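Local structure of putative NADH-depentdent flavin oxidoreductase (Cupriavidus metallidurans, 5OCS) at residues L73-D76 against A77-A80; M153-I156 against R157-V161; E220-P223 against A224-V228. The protein is an ene-reductase of the Old Yellow Enzyme family that carries FMN and probably uses NADPH or a related nicotinamide as its reductant. All blocks are in the same frame, centred on the assembly; numbering follows the deposited sequence.

Interaction 1: residues L73-D76 against A77-A80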
# COMPACT_ATOMS: atom_id res chain seq x y z
N LEU D 73 9.27 11.55 18.22
CA LEU D 73 9.22 12.95 17.81
C LEU D 73 9.86 13.84 18.86
O LEU D 73 9.20 14.72 19.45
CB LEU D 73 7.77 13.34 17.54
CG LEU D 73 7.58 14.63 16.77
CD1 LEU D 73 8.42 14.67 15.49
CD2 LEU D 73 6.10 14.84 16.48
N TYR D 74 11.13 13.55 19.11
CA TYR D 74 11.82 14.12 20.26
C TYR D 74 13.08 14.89 19.89
O TYR D 74 13.82 15.35 20.78
CB TYR D 74 12.04 13.04 21.35
CG TYR D 74 12.72 11.74 20.92
CD1 TYR D 74 14.05 11.70 20.51
CD2 TYR D 74 12.03 10.53 20.95
CE1 TYR D 74 14.67 10.50 20.14
CE2 TYR D 74 12.64 9.32 20.61
CZ TYR D 74 13.96 9.30 20.21
OH TYR D 74 14.54 8.10 19.85
N ASN D 75 13.30 15.09 18.59
CA ASN D 75 14.41 15.91 18.13
C ASN D 75 14.15 16.36 16.70
O ASN D 75 13.21 15.87 16.06
CB ASN D 75 15.75 15.18 18.27
CG ASN D 75 15.88 13.98 17.40
OD1 ASN D 75 15.40 13.94 16.29
ND2 ASN D 75 16.58 12.97 17.91
N ASP D 76 14.97 17.26 16.20
CA ASP D 76 14.79 17.77 14.84
C ASP D 76 14.84 16.68 13.76
O ASP D 76 14.10 16.76 12.77
CB ASP D 76 15.89 18.82 14.53
CG ASP D 76 15.69 20.12 15.26
OD1 ASP D 76 14.71 20.32 16.00
OD2 ASP D 76 16.56 20.98 15.12
N ALA D 77 15.71 15.69 13.91
CA ALA D 77 15.85 14.65 12.90
C ALA D 77 14.56 13.86 12.84
O ALA D 77 14.06 13.55 11.76
CB ALA D 77 17.00 13.74 13.22
N ASN D 78 14.03 13.50 14.01
CA ASN D 78 12.73 12.79 14.06
C ASN D 78 11.68 13.57 13.29
O ASN D 78 10.89 13.01 12.51
CB ASN D 78 12.19 12.66 15.49
CG ASN D 78 12.91 11.69 16.39
OD1 ASN D 78 12.51 11.61 17.57
ND2 ASN D 78 13.90 10.92 15.90
N GLU D 79 11.67 14.88 13.51
CA GLU D 79 10.68 15.77 12.88
C GLU D 79 10.83 15.79 11.37
O GLU D 79 9.85 15.62 10.64
CB GLU D 79 10.73 17.19 13.44
CG GLU D 79 9.60 18.10 12.94
CD GLU D 79 9.63 19.45 13.64
OE1 GLU D 79 10.29 19.59 14.73
OE2 GLU D 79 9.02 20.39 13.08
N ALA D 80 12.05 15.98 10.89
CA ALA D 80 12.32 15.96 9.46
C ALA D 80 11.94 14.63 8.79
O ALA D 80 11.36 14.65 7.72
CB ALA D 80 13.80 16.28 9.15
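Asn75 and Asn78 carry this contact, each amide oxygen accepting a backbone N-H from the other segment: Asn75 OD1 from Asn78 N, and Asn78 OD1 from Tyr74 N. The side-chain hydrogen bonds come first. Asn75 OD1 accepts from Asn78 N at 2.7 Å, a straight bond of 174° that runs nearly in line with the amide C=O. It is reached because CG sits between the backbone N and the carbonyl carbon (chi1 66°), folding the side chain over the first turn; asparagine suits the N-cap because its short side chain carries an acceptor that reaches this N-H. In the other direction Asn78 OD1 takes the N-H of Tyr74 at 2.8 Å, with the donor tilted out of the amide plane. The Tyr74 ring covers the oxygen that its own N-H holds: OD1 lies 3.2 Å above the ring plane, over its centre, with ring and amide planes 70° apart. Asn78 ND2 turns to Glu31 O and Asn33 OD1, so both ends of this buried amide are used and its rotation is fixed.

Backbone bonds follow: Glu79 N to Asn75 O at 3.1 Å and Ala80 N to Asp76 O at 2.9 Å open the helical ladder.

Apolar packing falls to Leu73, which brings the CD1 branch to Glu79 CA at 3.6 Å; its aliphatic side chain also meets Arg166 and Ala167 of helix 150-169.

The carboxylates of Asp76 and Glu79 turn to the arginines of helix 150-169. Both engage Arg166, and Glu79 also binds Arg169, which probably eases the proximity of the two acids; acids at a helix start should also suit its dipole.

Together these features make an asparagine N-cap, with a second asparagine pinning the incoming loop, at the start of helix 76-92, which follows strand 52-59 in the TIM barrel.

Interaction 2: residues M153-I156 against R157-V161; sequences MKKI and RDDFV
Arg157 opens the second half of an alpha-helical i to i+4 ladder, part of helix 150-169 on the outside of the TIM barrel. Its N-H binds Met153 O, and its side chain, extended from CG to NE, runs back along the helix until NH2 lies 3.9 Å from Met153 CB. Met153 O sits over one face of the guanidinium, while NH2 finds its charged partner in Glu213 of helix 204-221. A long, flexible arginine suits this place, since its methylenes pack on the helix and its head spans to the next one.

Asp158 pairs with Lys154: NZ approaches the syn side of OD2 at 3.2 Å, at the solvent-facing surface. Next, Asp159 accepts from Lys155 NZ, again through the syn lone pair of OD2, in a shorter salt bridge of 2.6 Å. CG of Lys155 points away from the backbone N (chi1 -168°), and the chain runs out extended before its last torsion turns the amine to the carboxylate. Lys155 NZ also forms a salt bridge with Glu63, so one ammonium probably offsets the repulsion of two acids. A water bridges the Lys155-Asp159 pair, accepting from Lys155 NZ at 3.1 Å and donating to Asp159 OD1 at 2.5 Å.

Phe160, buried, lies beside Ile156 and points the same way. Val214 and Phe210 of helix 204-221 pack on this apolar side, where Ile156 CG2 meets Phe160 CD2 at 3.7 Å.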
# COMPACT_ATOMS: atom_id res chain seq x y z
N MET D 153 8.61 14.05 36.46
CA MET D 153 7.27 14.31 35.99
C MET D 153 7.20 15.58 35.15
O MET D 153 6.47 15.62 34.17
CB MET D 153 6.27 14.34 37.14
CG MET D 153 6.09 12.94 37.69
SD MET D 153 5.08 12.80 39.15
CE MET D 153 3.47 13.24 38.64
N LYS D 154 7.94 16.63 35.56
CA LYS D 154 8.08 17.84 34.75
C LYS D 154 8.71 17.59 33.40
O LYS D 154 8.19 18.12 32.39
CB LYS D 154 8.87 18.92 35.51
CG LYS D 154 9.12 20.19 34.71
CD LYS D 154 9.76 21.24 35.63
CE LYS D 154 10.46 22.39 34.93
NZ LYS D 154 9.62 22.92 33.84
N LYS D 155 9.79 16.82 33.35
CA LYS D 155 10.39 16.43 32.07
C LYS D 155 9.34 15.79 31.17
O LYS D 155 9.17 16.19 30.01
CB LYS D 155 11.57 15.48 32.22
CG LYS D 155 12.38 15.30 30.96
CD LYS D 155 13.44 14.22 31.04
CE LYS D 155 14.18 14.10 29.73
NZ LYS D 155 13.33 13.53 28.66
N ILE D 156 8.59 14.84 31.69
CA ILE D 156 7.55 14.19 30.87
C ILE D 156 6.49 15.17 30.36
O ILE D 156 6.19 15.14 29.14
CB ILE D 156 6.92 12.99 31.60
CG1 ILE D 156 7.99 11.90 31.73
CG2 ILE D 156 5.70 12.47 30.85
CD1 ILE D 156 7.72 10.96 32.89
N ARG D 157 5.93 16.03 31.24
CA ARG D 157 4.99 17.05 30.80
C ARG D 157 5.61 17.87 29.66
O ARG D 157 4.99 18.04 28.60
CB ARG D 157 4.56 18.04 31.90
CG ARG D 157 3.89 17.44 33.13
CD ARG D 157 3.31 18.50 34.08
NE ARG D 157 2.98 17.86 35.36
CZ ARG D 157 3.82 17.68 36.38
NH1 ARG D 157 5.07 18.15 36.30
NH2 ARG D 157 3.41 17.03 37.50
N ASP D 158 6.83 18.36 29.89
CA ASP D 158 7.44 19.25 28.92
C ASP D 158 7.74 18.51 27.61
O ASP D 158 7.69 19.13 26.56
CB ASP D 158 8.71 19.86 29.46
CG ASP D 158 8.45 20.84 30.58
OD1 ASP D 158 7.30 21.34 30.77
OD2 ASP D 158 9.41 21.07 31.29
N ASP D 159 8.07 17.22 27.70
CA ASP D 159 8.37 16.40 26.50
C ASP D 159 7.09 16.19 25.67
O ASP D 159 7.12 16.28 24.43
CB ASP D 159 8.97 15.04 26.88
CG ASP D 159 10.38 15.14 27.43
OD1 ASP D 159 11.03 16.21 27.29
OD2 ASP D 159 10.85 14.13 27.97
N PHE D 160 5.97 15.94 26.34
CA PHE D 160 4.68 15.88 25.65
C PHE D 160 4.37 17.19 24.91
O PHE D 160 3.91 17.19 23.77
CB PHE D 160 3.55 15.49 26.58
CG PHE D 160 3.30 14.01 26.66
CD1 PHE D 160 2.42 13.40 25.76
CD2 PHE D 160 3.93 13.21 27.64
CE1 PHE D 160 2.18 12.01 25.81
CE2 PHE D 160 3.67 11.83 27.71
CZ PHE D 160 2.81 11.23 26.77
N VAL D 161 4.58 18.29 25.61
CA VAL D 161 4.45 19.62 25.04
C VAL D 161 5.37 19.83 23.85
O VAL D 161 4.90 20.31 22.82
CB VAL D 161 4.68 20.72 26.10
CG1 VAL D 161 4.73 22.10 25.42
CG2 VAL D 161 3.56 20.67 27.13
O HOH W 1 13.36 15.78 26.52

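Interaction 3: residues E220-P223 against A224-V228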
# COMPACT_ATOMS: atom_id res chain seq x y z
N GLU D 220 -3.08 22.82 25.75
CA GLU D 220 -2.62 24.20 25.78
C GLU D 220 -1.62 24.48 24.66
O GLU D 220 -1.68 25.55 24.03
CB GLU D 220 -2.01 24.53 27.12
CG GLU D 220 -1.82 26.04 27.35
CD GLU D 220 -0.63 26.63 26.65
OE1 GLU D 220 0.38 25.91 26.45
OE2 GLU D 220 -0.70 27.84 26.31
N ALA D 221 -0.71 23.54 24.41
CA ALA D 221 0.35 23.76 23.46
C ALA D 221 -0.10 23.62 21.99
O ALA D 221 0.49 24.26 21.12
CB ALA D 221 1.51 22.85 23.74
N PHE D 222 -1.05 22.74 21.72
CA PHE D 222 -1.46 22.41 20.34
C PHE D 222 -2.49 23.44 19.87
O PHE D 222 -3.33 23.89 20.67
CB PHE D 222 -2.09 21.01 20.30
CG PHE D 222 -2.03 20.31 18.95
CD1 PHE D 222 -0.82 20.00 18.35
CD2 PHE D 222 -3.21 19.85 18.34
CE1 PHE D 222 -0.76 19.33 17.13
CE2 PHE D 222 -3.19 19.19 17.14
CZ PHE D 222 -1.95 18.93 16.54
N PRO D 223 -2.43 23.84 18.59
CA PRO D 223 -3.33 24.90 18.13
C PRO D 223 -4.78 24.64 18.49
O PRO D 223 -5.31 23.59 18.23
CB PRO D 223 -3.12 24.90 16.60
CG PRO D 223 -1.68 24.49 16.45
CD PRO D 223 -1.47 23.45 17.53
N ALA D 224 -5.41 25.62 19.14
CA ALA D 224 -6.73 25.42 19.76
C ALA D 224 -7.81 24.84 18.84
O ALA D 224 -8.67 24.11 19.28
CB ALA D 224 -7.22 26.75 20.40
N GLU D 225 -7.74 25.17 17.55
CA GLU D 225 -8.70 24.72 16.57
C GLU D 225 -8.57 23.23 16.19
O GLU D 225 -9.50 22.65 15.66
CB GLU D 225 -8.60 25.60 15.29
CG GLU D 225 -7.27 25.52 14.51
CD GLU D 225 -6.22 26.51 14.97
OE1 GLU D 225 -6.27 26.95 16.13
OE2 GLU D 225 -5.30 26.83 14.18
N ARG D 226 -7.42 22.62 16.47
CA ARG D 226 -7.21 21.23 16.12
C ARG D 226 -7.53 20.37 17.34
O ARG D 226 -7.23 20.78 18.45
CB ARG D 226 -5.77 21.00 15.70
CG ARG D 226 -5.28 21.99 14.64
CD ARG D 226 -3.87 21.64 14.18
NE ARG D 226 -3.24 22.75 13.44
CZ ARG D 226 -2.02 22.73 12.92
NH1 ARG D 226 -1.24 21.66 13.02
NH2 ARG D 226 -1.54 23.80 12.31
N PRO D 227 -8.11 19.20 17.13
CA PRO D 227 -8.58 18.35 18.24
C PRO D 227 -7.45 17.64 18.98
O PRO D 227 -6.46 17.25 18.38
CB PRO D 227 -9.49 17.31 17.54
CG PRO D 227 -8.90 17.21 16.15
CD PRO D 227 -8.53 18.65 15.83
N VAL D 228 -7.63 17.49 20.28
CA VAL D 228 -6.76 16.71 21.11
C VAL D 228 -7.68 15.85 21.95
O VAL D 228 -8.72 16.32 22.47
CB VAL D 228 -5.89 17.59 22.01
CG1 VAL D 228 -5.06 16.75 23.01
CG2 VAL D 228 -5.02 18.49 21.21
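Arg226 lies against both Phe222 and Pro223, and its side chain can be followed outward over them. At its root, CB sits 3.5 Å from Phe222 CE2 and close to the carbonyl oxygen of Pro223. CG then passes by that oxygen and Pro223 CB. CD lies near CE2 and CZ at the outer end of the phenyl ring, 3.9 Å from Phe222 CE2. NE comes up to Pro223 CG at 3.8 Å, and the guanidinium that follows has the same CG over one face, offset toward the rim of the group. The reach depends on an extended chain from CG to NE, launched with CG anti to the carbonyl carbon (chi1 -51°). At the tip, NH1 binds the carbonyl oxygens of Ala168, at the C-terminal end of helix 150-169, and Ile172, in the loop after it; a positive group probably suits the carbonyls at a helix end.

The backbone beneath is a type I beta turn from Pro223 to Arg226, closed by Arg226 N to Pro223 O at 2.9 Å, the donor standing well above the carbonyl plane. Proline has no N-H to offer and its rigid ring suits the chain just past the helix, while its carbonyl accepts the turn bond. Phe222 CD2 meets Val228 CG2 at 3.7 Å, bracing the connection from helix 204-221 into strand 228-233 of the eight-stranded TIM barrel.

Arg226 CZ is 5.7 Å from the Phe222 ring centre, so any cation-pi attraction is weak at most; the chemistry implies a division of labour, the tip held by the carbonyls of Ile172 and Ala168 while the methylenes pack on Phe222 and Pro223.

In the fold
All three contacts are local and lie in the outer layer of the barrel; their centres lie about 17 to 20 Å from the centre of the chain, and each is partly buried. Interaction 1 belongs to the start of a helix and is built on amide capping. Interaction 2 lies within a helix, where salt bridges occupy the surface and apolar side chains the inner side. Interaction 3, at a helix exit leading into a strand, relies on a turn and on packing against aromatic and aliphatic groups. Helix 150-169 joins them: it carries interaction 2, supplies Arg166 to interaction 1 and Ala168 to interaction 3. Interactions 2 and 3 touch directly through Val161 CG1 and Ala221 CB, 3.7 Å apart, whereas interaction 1 touches neither.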